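Local atomic coordinates of aminopeptidase N family protein (Idiomarina loihiensis L2TR, PDB entry 4FGM), a protein that probably acts as a zinc-dependent aminopeptidase of the M61 family, removing residues from the amino ends of peptides. Residues A[459-464]-A[571-576]; A[260-265]-A[326-331]; A[385-390]-A[434-439]. All coordinates share one frame; numbering follows the deposited sequence.

Contact 1 of 3, residues A[459-464]-A[571-576]; sequences FGVMVQ and YVLSVE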
loop_
_atom_site.group_PDB
_atom_site.type_symbol
_atom_site.label_atom_id
_atom_site.label_comp_id
_atom_site.label_asym_id
_atom_site.label_seq_id
_atom_site.Cartn_x
_atom_site.Cartn_y
_atom_site.Cartn_z
ATOM N N PHE A 459 27.181 -13.306 3.149
ATOM C CA PHE A 459 26.196 -14.376 3.092
ATOM C C PHE A 459 26.254 -15.100 1.763
ATOM O O PHE A 459 25.358 -15.865 1.424
ATOM C CB PHE A 459 24.785 -13.843 3.335
ATOM C CG PHE A 459 24.509 -13.501 4.770
ATOM C CD1 PHE A 459 25.027 -12.344 5.339
ATOM C CD2 PHE A 459 23.717 -14.335 5.552
ATOM C CE1 PHE A 459 24.765 -12.024 6.673
ATOM C CE2 PHE A 459 23.451 -14.024 6.886
ATOM C CZ PHE A 459 23.971 -12.865 7.446
ATOM N N GLY A 460 27.317 -14.850 1.010
ATOM C CA GLY A 460 27.492 -15.516 -0.269
ATOM C C GLY A 460 26.697 -14.949 -1.427
ATOM O O GLY A 460 26.495 -15.633 -2.432
ATOM N N VAL A 461 26.248 -13.705 -1.295
ATOM C CA VAL A 461 25.483 -13.064 -2.361
ATOM C C VAL A 461 26.330 -12.047 -3.122
ATOM O O VAL A 461 26.855 -11.097 -2.541
ATOM C CB VAL A 461 24.246 -12.333 -1.817
ATOM C CG1 VAL A 461 23.410 -11.804 -2.986
ATOM C CG2 VAL A 461 23.428 -13.265 -0.943
HETATM N N MSE A 462 26.445 -12.251 -4.429
HETATM C CA MSE A 462 27.219 -11.362 -5.289
HETATM C C MSE A 462 26.344 -10.257 -5.887
HETATM O O MSE A 462 25.200 -10.501 -6.273
HETATM C CB MSE A 462 27.868 -12.189 -6.400
HETATM C CG MSE A 462 28.417 -11.392 -7.573
HETATM SE SE MSE A 462 29.234 -12.545 -8.897
HETATM C CE MSE A 462 27.661 -13.418 -9.601
ATOM N N VAL A 463 26.881 -9.040 -5.948
ATOM C CA VAL A 463 26.150 -7.908 -6.513
ATOM C C VAL A 463 26.877 -7.307 -7.714
ATOM O O VAL A 463 28.015 -6.852 -7.601
ATOM C CB VAL A 463 25.960 -6.769 -5.488
ATOM C CG1 VAL A 463 25.202 -5.615 -6.140
ATOM C CG2 VAL A 463 25.213 -7.271 -4.268
ATOM N N GLN A 464 26.218 -7.301 -8.866
ATOM C CA GLN A 464 26.814 -6.713 -10.052
ATOM C C GLN A 464 25.839 -5.728 -10.678
ATOM O O GLN A 464 24.663 -6.038 -10.855
ATOM C CB GLN A 464 27.222 -7.804 -11.049
ATOM C CG GLN A 464 26.134 -8.776 -11.449
ATOM C CD GLN A 464 26.707 -10.125 -11.859
ATOM O OE1 GLN A 464 27.781 -10.199 -12.460
ATOM N NE2 GLN A 464 25.987 -11.198 -11.544
ATOM N N TYR A 571 20.681 -3.470 -10.358
ATOM C CA TYR A 571 21.459 -4.220 -9.382
ATOM C C TYR A 571 20.986 -5.673 -9.441
ATOM O O TYR A 571 19.904 -6.003 -8.959
ATOM C CB TYR A 571 21.263 -3.653 -7.966
ATOM C CG TYR A 571 22.001 -2.352 -7.713
ATOM C CD1 TYR A 571 21.727 -1.212 -8.473
ATOM C CD2 TYR A 571 22.999 -2.270 -6.737
ATOM C CE1 TYR A 571 22.433 -0.022 -8.271
ATOM C CE2 TYR A 571 23.709 -1.086 -6.527
ATOM C CZ TYR A 571 23.421 0.033 -7.300
ATOM O OH TYR A 571 24.132 1.201 -7.122
ATOM N N VAL A 572 21.791 -6.534 -10.054
ATOM C CA VAL A 572 21.445 -7.943 -10.173
ATOM C C VAL A 572 22.090 -8.736 -9.031
ATOM O O VAL A 572 23.306 -8.678 -8.826
ATOM C CB VAL A 572 21.909 -8.503 -11.539
ATOM C CG1 VAL A 572 21.640 -10.003 -11.622
ATOM C CG2 VAL A 572 21.182 -7.776 -12.660
ATOM N N LEU A 573 21.262 -9.464 -8.285
ATOM C CA LEU A 573 21.732 -10.256 -7.154
ATOM C C LEU A 573 21.688 -11.751 -7.411
ATOM O O LEU A 573 20.711 -12.273 -7.948
ATOM C CB LEU A 573 20.905 -9.938 -5.908
ATOM C CG LEU A 573 21.424 -8.824 -4.996
ATOM C CD1 LEU A 573 21.785 -7.603 -5.810
ATOM C CD2 LEU A 573 20.368 -8.490 -3.956
ATOM N N SER A 574 22.755 -12.433 -7.014
ATOM C CA SER A 574 22.859 -13.876 -7.187
ATOM C C SER A 574 23.675 -14.514 -6.065
ATOM O O SER A 574 24.587 -13.901 -5.503
ATOM C CB SER A 574 23.501 -14.202 -8.537
ATOM O OG SER A 574 24.739 -13.531 -8.681
ATOM N N VAL A 575 23.327 -15.750 -5.729
ATOM C CA VAL A 575 24.034 -16.478 -4.692
ATOM C C VAL A 575 25.176 -17.242 -5.356
ATOM O O VAL A 575 24.952 -18.069 -6.235
ATOM C CB VAL A 575 23.081 -17.459 -3.955
ATOM C CG1 VAL A 575 22.100 -18.063 -4.935
ATOM C CG2 VAL A 575 23.883 -18.556 -3.275
ATOM N N GLU A 576 26.404 -16.941 -4.945
ATOM C CA GLU A 576 27.581 -17.597 -5.503
ATOM C C GLU A 576 28.278 -18.496 -4.480
ATOM O O GLU A 576 29.066 -19.365 -4.848
ATOM C CB GLU A 576 28.560 -16.546 -6.036
ATOM C CG GLU A 576 28.196 -15.962 -7.403
ATOM C CD GLU A 576 28.612 -16.861 -8.560
ATOM O OE1 GLU A 576 29.776 -17.316 -8.569
ATOM O OE2 GLU A 576 27.785 -17.101 -9.466
#

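Contact 2 of 3, residues A[260-265]-A[326-331]; sequences MNDNYQ and EKRYLK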
loop_
_atom_site.group_PDB
_atom_site.type_symbol
_atom_site.label_atom_id
_atom_site.label_comp_id
_atom_site.label_asym_id
_atom_site.label_seq_id
_atom_site.Cartn_x
_atom_site.Cartn_y
_atom_site.Cartn_z
HETATM N N MSE A 260 4.370 -21.057 -10.685
HETATM C CA MSE A 260 4.306 -19.720 -10.127
HETATM C C MSE A 260 4.704 -18.751 -11.239
HETATM O O MSE A 260 5.521 -19.093 -12.093
HETATM C CB MSE A 260 5.315 -19.614 -8.981
HETATM C CG MSE A 260 5.586 -18.203 -8.481
HETATM SE SE MSE A 260 4.090 -17.449 -7.520
HETATM C CE MSE A 260 3.709 -18.975 -6.383
ATOM N N ASN A 261 4.120 -17.553 -11.236
ATOM C CA ASN A 261 4.467 -16.532 -12.219
ATOM C C ASN A 261 4.575 -15.195 -11.487
ATOM O O ASN A 261 4.157 -15.080 -10.337
ATOM C CB ASN A 261 3.432 -16.475 -13.356
ATOM C CG ASN A 261 2.031 -16.158 -12.870
ATOM O OD1 ASN A 261 1.769 -15.071 -12.352
ATOM N ND2 ASN A 261 1.119 -17.107 -13.046
ATOM N N ASP A 262 5.144 -14.191 -12.141
ATOM C CA ASP A 262 5.332 -12.885 -11.521
ATOM C C ASP A 262 4.050 -12.201 -11.053
ATOM O O ASP A 262 4.041 -11.536 -10.015
ATOM C CB ASP A 262 6.089 -11.963 -12.482
ATOM C CG ASP A 262 7.501 -12.445 -12.753
ATOM O OD1 ASP A 262 7.729 -13.674 -12.698
ATOM O OD2 ASP A 262 8.383 -11.603 -13.033
ATOM N N ASN A 263 2.970 -12.361 -11.811
ATOM C CA ASN A 263 1.712 -11.723 -11.448
ATOM C C ASN A 263 1.089 -12.311 -10.193
ATOM O O ASN A 263 0.690 -11.565 -9.296
ATOM C CB ASN A 263 0.726 -11.798 -12.610
ATOM C CG ASN A 263 1.244 -11.098 -13.837
ATOM O OD1 ASN A 263 1.756 -9.980 -13.757
ATOM N ND2 ASN A 263 1.118 -11.745 -14.983
ATOM N N TYR A 264 1.010 -13.638 -10.122
ATOM C CA TYR A 264 0.439 -14.287 -8.953
ATOM C C TYR A 264 1.316 -13.974 -7.744
ATOM O O TYR A 264 0.814 -13.781 -6.636
ATOM C CB TYR A 264 0.339 -15.793 -9.178
ATOM C CG TYR A 264 -0.179 -16.573 -7.986
ATOM C CD1 TYR A 264 -1.228 -16.082 -7.207
ATOM C CD2 TYR A 264 0.362 -17.820 -7.653
ATOM C CE1 TYR A 264 -1.726 -16.812 -6.126
ATOM C CE2 TYR A 264 -0.125 -18.559 -6.579
ATOM C CZ TYR A 264 -1.170 -18.050 -5.817
ATOM O OH TYR A 264 -1.663 -18.766 -4.750
ATOM N N GLN A 265 2.624 -13.905 -7.970
ATOM C CA GLN A 265 3.577 -13.590 -6.907
ATOM C C GLN A 265 3.295 -12.196 -6.335
ATOM O O GLN A 265 3.377 -11.980 -5.127
ATOM C CB GLN A 265 5.009 -13.671 -7.456
ATOM C CG GLN A 265 6.078 -13.016 -6.595
ATOM C CD GLN A 265 6.616 -11.742 -7.223
ATOM O OE1 GLN A 265 6.218 -10.632 -6.859
ATOM N NE2 GLN A 265 7.520 -11.899 -8.187
ATOM N N GLU A 326 14.859 -18.890 -3.859
ATOM C CA GLU A 326 15.775 -17.779 -3.649
ATOM C C GLU A 326 16.058 -16.973 -4.917
ATOM O O GLU A 326 16.461 -15.814 -4.836
ATOM C CB GLU A 326 17.095 -18.279 -3.033
ATOM C CG GLU A 326 18.281 -18.382 -3.992
ATOM C CD GLU A 326 18.201 -19.577 -4.912
ATOM O OE1 GLU A 326 17.225 -20.351 -4.808
ATOM O OE2 GLU A 326 19.119 -19.743 -5.740
ATOM N N LYS A 327 15.855 -17.580 -6.084
ATOM C CA LYS A 327 16.092 -16.877 -7.339
ATOM C C LYS A 327 15.038 -15.779 -7.496
ATOM O O LYS A 327 15.366 -14.619 -7.753
ATOM C CB LYS A 327 16.030 -17.853 -8.520
ATOM C CG LYS A 327 17.177 -18.870 -8.581
ATOM C CD LYS A 327 18.506 -18.213 -8.951
ATOM C CE LYS A 327 19.640 -19.236 -9.064
ATOM N NZ LYS A 327 20.609 -19.179 -7.922
ATOM N N ARG A 328 13.771 -16.149 -7.334
ATOM C CA ARG A 328 12.680 -15.187 -7.432
ATOM C C ARG A 328 12.829 -14.115 -6.369
ATOM O O ARG A 328 12.649 -12.921 -6.640
ATOM C CB ARG A 328 11.329 -15.879 -7.249
ATOM C CG ARG A 328 10.809 -16.517 -8.509
ATOM C CD ARG A 328 9.445 -17.133 -8.307
ATOM N NE ARG A 328 8.801 -17.369 -9.592
ATOM C CZ ARG A 328 8.397 -16.404 -10.412
ATOM N NH1 ARG A 328 8.566 -15.132 -10.080
ATOM N NH2 ARG A 328 7.832 -16.710 -11.572
ATOM N N TYR A 329 13.158 -14.540 -5.155
ATOM C CA TYR A 329 13.311 -13.589 -4.069
ATOM C C TYR A 329 14.400 -12.556 -4.340
ATOM O O TYR A 329 14.182 -11.352 -4.156
ATOM C CB TYR A 329 13.615 -14.295 -2.744
ATOM C CG TYR A 329 13.900 -13.283 -1.665
ATOM C CD1 TYR A 329 12.886 -12.449 -1.187
ATOM C CD2 TYR A 329 15.204 -13.047 -1.235
ATOM C CE1 TYR A 329 13.163 -11.402 -0.326
ATOM C CE2 TYR A 329 15.494 -11.999 -0.375
ATOM C CZ TYR A 329 14.469 -11.174 0.070
ATOM O OH TYR A 329 14.760 -10.090 0.868
ATOM N N LEU A 330 15.571 -13.023 -4.771
ATOM C CA LEU A 330 16.687 -12.115 -5.034
ATOM C C LEU A 330 16.426 -11.164 -6.195
ATOM O O LEU A 330 17.010 -10.082 -6.255
ATOM C CB LEU A 330 17.989 -12.898 -5.265
ATOM C CG LEU A 330 18.660 -13.464 -4.002
ATOM C CD1 LEU A 330 19.929 -14.206 -4.392
ATOM C CD2 LEU A 330 18.995 -12.334 -3.028
ATOM N N LYS A 331 15.559 -11.564 -7.119
ATOM C CA LYS A 331 15.227 -10.689 -8.230
ATOM C C LYS A 331 14.426 -9.538 -7.621
ATOM O O LYS A 331 14.659 -8.369 -7.933
ATOM C CB LYS A 331 14.378 -11.411 -9.276
ATOM C CG LYS A 331 13.876 -10.479 -10.376
ATOM C CD LYS A 331 12.792 -11.132 -11.218
ATOM C CE LYS A 331 12.104 -10.111 -12.114
ATOM N NZ LYS A 331 10.987 -10.716 -12.901
HETATM O O HOH W 1 8.651 -14.120 -7.684
#

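Contact 3 of 3, residues A[385-390]-A[434-439]; sequences LSLDLM and IDISDF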
loop_
_atom_site.group_PDB
_atom_site.type_symbol
_atom_site.label_atom_id
_atom_site.label_comp_id
_atom_site.label_asym_id
_atom_site.label_seq_id
_atom_site.Cartn_x
_atom_site.Cartn_y
_atom_site.Cartn_z
ATOM N N LEU A 385 16.602 -5.049 5.593
ATOM C CA LEU A 385 17.509 -6.067 5.070
ATOM C C LEU A 385 18.838 -5.996 5.805
ATOM O O LEU A 385 19.399 -7.017 6.204
ATOM C CB LEU A 385 17.767 -5.847 3.580
ATOM C CG LEU A 385 18.949 -6.634 3.003
ATOM C CD1 LEU A 385 18.559 -8.098 2.836
ATOM C CD2 LEU A 385 19.365 -6.030 1.670
ATOM N N SER A 386 19.333 -4.773 5.974
ATOM C CA SER A 386 20.604 -4.545 6.646
ATOM C C SER A 386 20.565 -5.038 8.089
ATOM O O SER A 386 21.447 -5.780 8.519
ATOM C CB SER A 386 20.953 -3.057 6.620
ATOM O OG SER A 386 20.970 -2.558 5.293
ATOM N N LEU A 387 19.540 -4.628 8.830
ATOM C CA LEU A 387 19.403 -5.033 10.225
ATOM C C LEU A 387 19.342 -6.551 10.375
ATOM O O LEU A 387 19.976 -7.120 11.263
ATOM C CB LEU A 387 18.149 -4.407 10.843
ATOM C CG LEU A 387 18.118 -2.888 11.029
ATOM C CD1 LEU A 387 16.748 -2.471 11.552
ATOM C CD2 LEU A 387 19.206 -2.457 12.003
ATOM N N ASP A 388 18.587 -7.208 9.507
ATOM C CA ASP A 388 18.465 -8.656 9.582
ATOM C C ASP A 388 19.833 -9.318 9.407
ATOM O O ASP A 388 20.197 -10.223 10.153
ATOM C CB ASP A 388 17.493 -9.162 8.511
ATOM C CG ASP A 388 16.887 -10.510 8.860
ATOM O OD1 ASP A 388 17.151 -11.020 9.971
ATOM O OD2 ASP A 388 16.137 -11.058 8.028
ATOM N N LEU A 389 20.590 -8.859 8.419
ATOM C CA LEU A 389 21.911 -9.412 8.155
ATOM C C LEU A 389 22.910 -9.053 9.252
ATOM O O LEU A 389 23.692 -9.894 9.692
ATOM C CB LEU A 389 22.408 -8.923 6.791
ATOM C CG LEU A 389 22.167 -9.854 5.591
ATOM C CD1 LEU A 389 20.928 -10.704 5.783
ATOM C CD2 LEU A 389 22.061 -9.018 4.332
HETATM N N MSE A 390 22.874 -7.803 9.700
HETATM C CA MSE A 390 23.776 -7.351 10.745
HETATM C C MSE A 390 23.536 -8.071 12.071
HETATM O O MSE A 390 24.480 -8.529 12.714
HETATM C CB MSE A 390 23.634 -5.848 10.936
HETATM C CG MSE A 390 24.269 -5.041 9.821
HETATM SE SE MSE A 390 23.955 -3.152 10.017
HETATM C CE MSE A 390 25.304 -2.730 11.342
ATOM N N ILE A 434 24.818 -6.567 20.629
ATOM C CA ILE A 434 24.666 -5.994 19.298
ATOM C C ILE A 434 24.732 -4.474 19.301
ATOM O O ILE A 434 24.216 -3.818 20.205
ATOM C CB ILE A 434 23.330 -6.413 18.646
ATOM C CG1 ILE A 434 22.167 -5.970 19.526
ATOM C CG2 ILE A 434 23.295 -7.918 18.435
ATOM C CD1 ILE A 434 21.030 -5.364 18.749
ATOM N N ASP A 435 25.378 -3.928 18.277
ATOM C CA ASP A 435 25.522 -2.486 18.117
ATOM C C ASP A 435 25.271 -2.131 16.651
ATOM O O ASP A 435 26.056 -2.487 15.772
ATOM C CB ASP A 435 26.931 -2.037 18.513
ATOM C CG ASP A 435 27.101 -0.529 18.450
ATOM O OD1 ASP A 435 28.220 -0.068 18.143
ATOM O OD2 ASP A 435 26.119 0.197 18.716
ATOM N N ILE A 436 24.164 -1.441 16.397
ATOM C CA ILE A 436 23.806 -1.027 15.046
ATOM C C ILE A 436 23.489 0.464 15.039
ATOM O O ILE A 436 23.022 1.003 14.039
ATOM C CB ILE A 436 22.572 -1.819 14.507
ATOM C CG1 ILE A 436 21.453 -1.858 15.554
ATOM C CG2 ILE A 436 22.980 -3.242 14.137
ATOM C CD1 ILE A 436 20.743 -0.542 15.757
ATOM N N SER A 437 23.766 1.119 16.163
ATOM C CA SER A 437 23.501 2.543 16.340
ATOM C C SER A 437 23.991 3.481 15.238
ATOM O O SER A 437 23.191 4.203 14.636
ATOM C CB SER A 437 24.067 3.019 17.681
ATOM O OG SER A 437 23.710 4.370 17.927
ATOM N N ASP A 438 25.295 3.495 14.978
ATOM C CA ASP A 438 25.817 4.388 13.948
ATOM C C ASP A 438 25.178 4.129 12.596
ATOM O O ASP A 438 24.818 5.064 11.881
ATOM C CB ASP A 438 27.341 4.271 13.833
ATOM C CG ASP A 438 28.058 4.849 15.035
ATOM O OD1 ASP A 438 27.499 5.769 15.671
ATOM O OD2 ASP A 438 29.182 4.397 15.335
ATOM N N PHE A 439 25.025 2.860 12.246
ATOM C CA PHE A 439 24.424 2.521 10.971
ATOM C C PHE A 439 22.993 3.031 10.837
ATOM O O PHE A 439 22.661 3.722 9.874
ATOM C CB PHE A 439 24.413 1.013 10.765
ATOM C CG PHE A 439 23.348 0.561 9.820
ATOM C CD1 PHE A 439 23.485 0.752 8.448
ATOM C CD2 PHE A 439 22.172 0.004 10.306
ATOM C CE1 PHE A 439 22.453 0.409 7.570
ATOM C CE2 PHE A 439 21.132 -0.344 9.442
ATOM C CZ PHE A 439 21.274 -0.145 8.070
#

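Contact 1 of 3, residues A[459-464]-A[571-576]
The hydroxyl of Ser-574 is buried here with no polar partner in the model. It faces a methyl group instead: OG lies 3.1 Å from CE of Met-462, a selenomethionine. That chain is extended as far as the selenium and then bends at chi3 (70°), which brings CE over the serine. CE also meets CG of Glu-576, at 3.4 Å.

The backbones form a two-stranded antiparallel pair. Met-462 with Ser-574 and Gln-464 with Val-572 are hydrogen-bonded pairs, each joined by two N-H...O bonds. Val-461 with Val-575 and Val-463 with Leu-573 are non-hydrogen-bonded pairs. A fifth bond, from Glu-576 N to Gly-460 O (2.8 Å), extends the pairing past the strand. Gly-460 has positive phi and closes a Schellman motif, so the chain passes from helix 453-457 almost directly into the strand.

On the other face Val-463 and Leu-573 lie side by side, with CG2 3.8 Å from CD1. Val-463 CG1 reaches CD2 of the Tyr-571 ring at 4.0 Å. With an alanine here both methyls would go, which is likely to open a gap beside Leu-573 CD1 and leave the Tyr-571 ring without its neighbour CG1. Leu-456 packs on Val-461 and Val-463. The strands are thus joined by backbone bonds and apolar packing, while the Ser-574 hydroxyl appears to add little to the pairing.

Contact 2 of 3, residues A[260-265]-A[326-331]
OD1 of Asp-262 is gripped by both end nitrogens of Arg-328, NH1 at 3.1 Å and NH2 at 3.2 Å. OD2 of the same carboxylate takes Lys-331 NZ at 2.8 Å. The three residues form a salt-bridge network between the start of helix 262-277 and the start of helix 326-342. The first of these helices carries the zinc ligands His-273 and His-277, on an HExxH pattern.

The two nitrogens reach OD1 differently: NH2 nearly along its C-O bond, NH1 from above the carboxylate plane. OD1 itself lies close to the guanidinium plane, and the two flat groups stand 77° apart. Lys-331 has CG opposite its backbone N (chi1 173°), and an extended chain carries NZ to OD2. Two cations and the N-terminal end of the helix would probably favour the ionised form of Asp-262.

Met-260, a selenomethionine, packs over one face of the guanidinium, with CG 3.5 Å from NE of Arg-328. Its carbonyl O accepts a weak bond from NH2. At the other end nitrogen, a water accepts from both Arg-328 NH1 and Gln-265 NE2, linking side chains whose flat groups are 69° apart. Beyond the contact, Asp-325 OD1 accepts from Arg-328 N at the start of the second helix. The first helix is N-capped by Asn-261, whose OD1 accepts a nearly straight bond of 2.8 Å from Tyr-264 N.

Contact 3 of 3, residues A[385-390]-A[434-439]
Met-390, a selenomethionine, reaches from helix 378-394 into the corner formed by Ile-436 and Phe-439. Its CB comes within 4.2 Å of Ile-436 CG2. CG points away from the carbonyl carbon (chi1 -74°) and carries the chain on toward the ring. SE then lies over one face of Phe-439, 3.9 Å from the ring centroid and 22° off the ring normal. It is shifted toward the rim, and its nearest ring atom is CD2 at 3.6 Å. The last bond turns at chi3 (80°) and brings the methyl back to Ile-436, with CE 3.7 Å from CG2. CE also touches Phe-439 CB.

Other residues of the same helix meet the rest of the ring. Leu-387 CD2 approaches its edge, 3.8 Å from CE2. Ser-386 CB comes close to the far end, 3.3 Å from Phe-439 CZ, so the fit is tight there. The Ser-386 hydroxyl is turned to its own helix and bonds Leu-382 O. Leu-387 CD2 also lies against Ile-436 CB. The ring is thereby met over one face by SE, at an edge by Leu-387 CD2 and obliquely near CZ by Ser-386 CB, which should limit its freedom to turn.

Ile-436 is the N-cap residue of helix 437-445 and packs also on Leu-428 of helix 423-429. Met-390 touches Leu-455 of helix 453-457. The whole is apolar helix packing in the helical part of the protein, built round a Met-aromatic contact.

In the fold
From the N terminus, contact 2 comes first. It closes the loop that holds all three zinc ligands, His-273, His-277 and Glu-307. Contact 3 follows and closes a shorter loop, a little over half helical, between 385-390 and 434-439. Contact 1 comes last, and its loop contains the six-stranded sheet of residues 489-562, consistent with a PDZ-like domain. The three loops follow in series; none nests in or crosses another. Contact 1 links the other two regions: Val-575 packs on Glu-326 and Lys-327 of contact 2, and Phe-459 packs on Leu-389 of contact 3. Contacts 2 and 3 do not touch. The strand pair 461-466 with 570-575 is thus packed against the helical part.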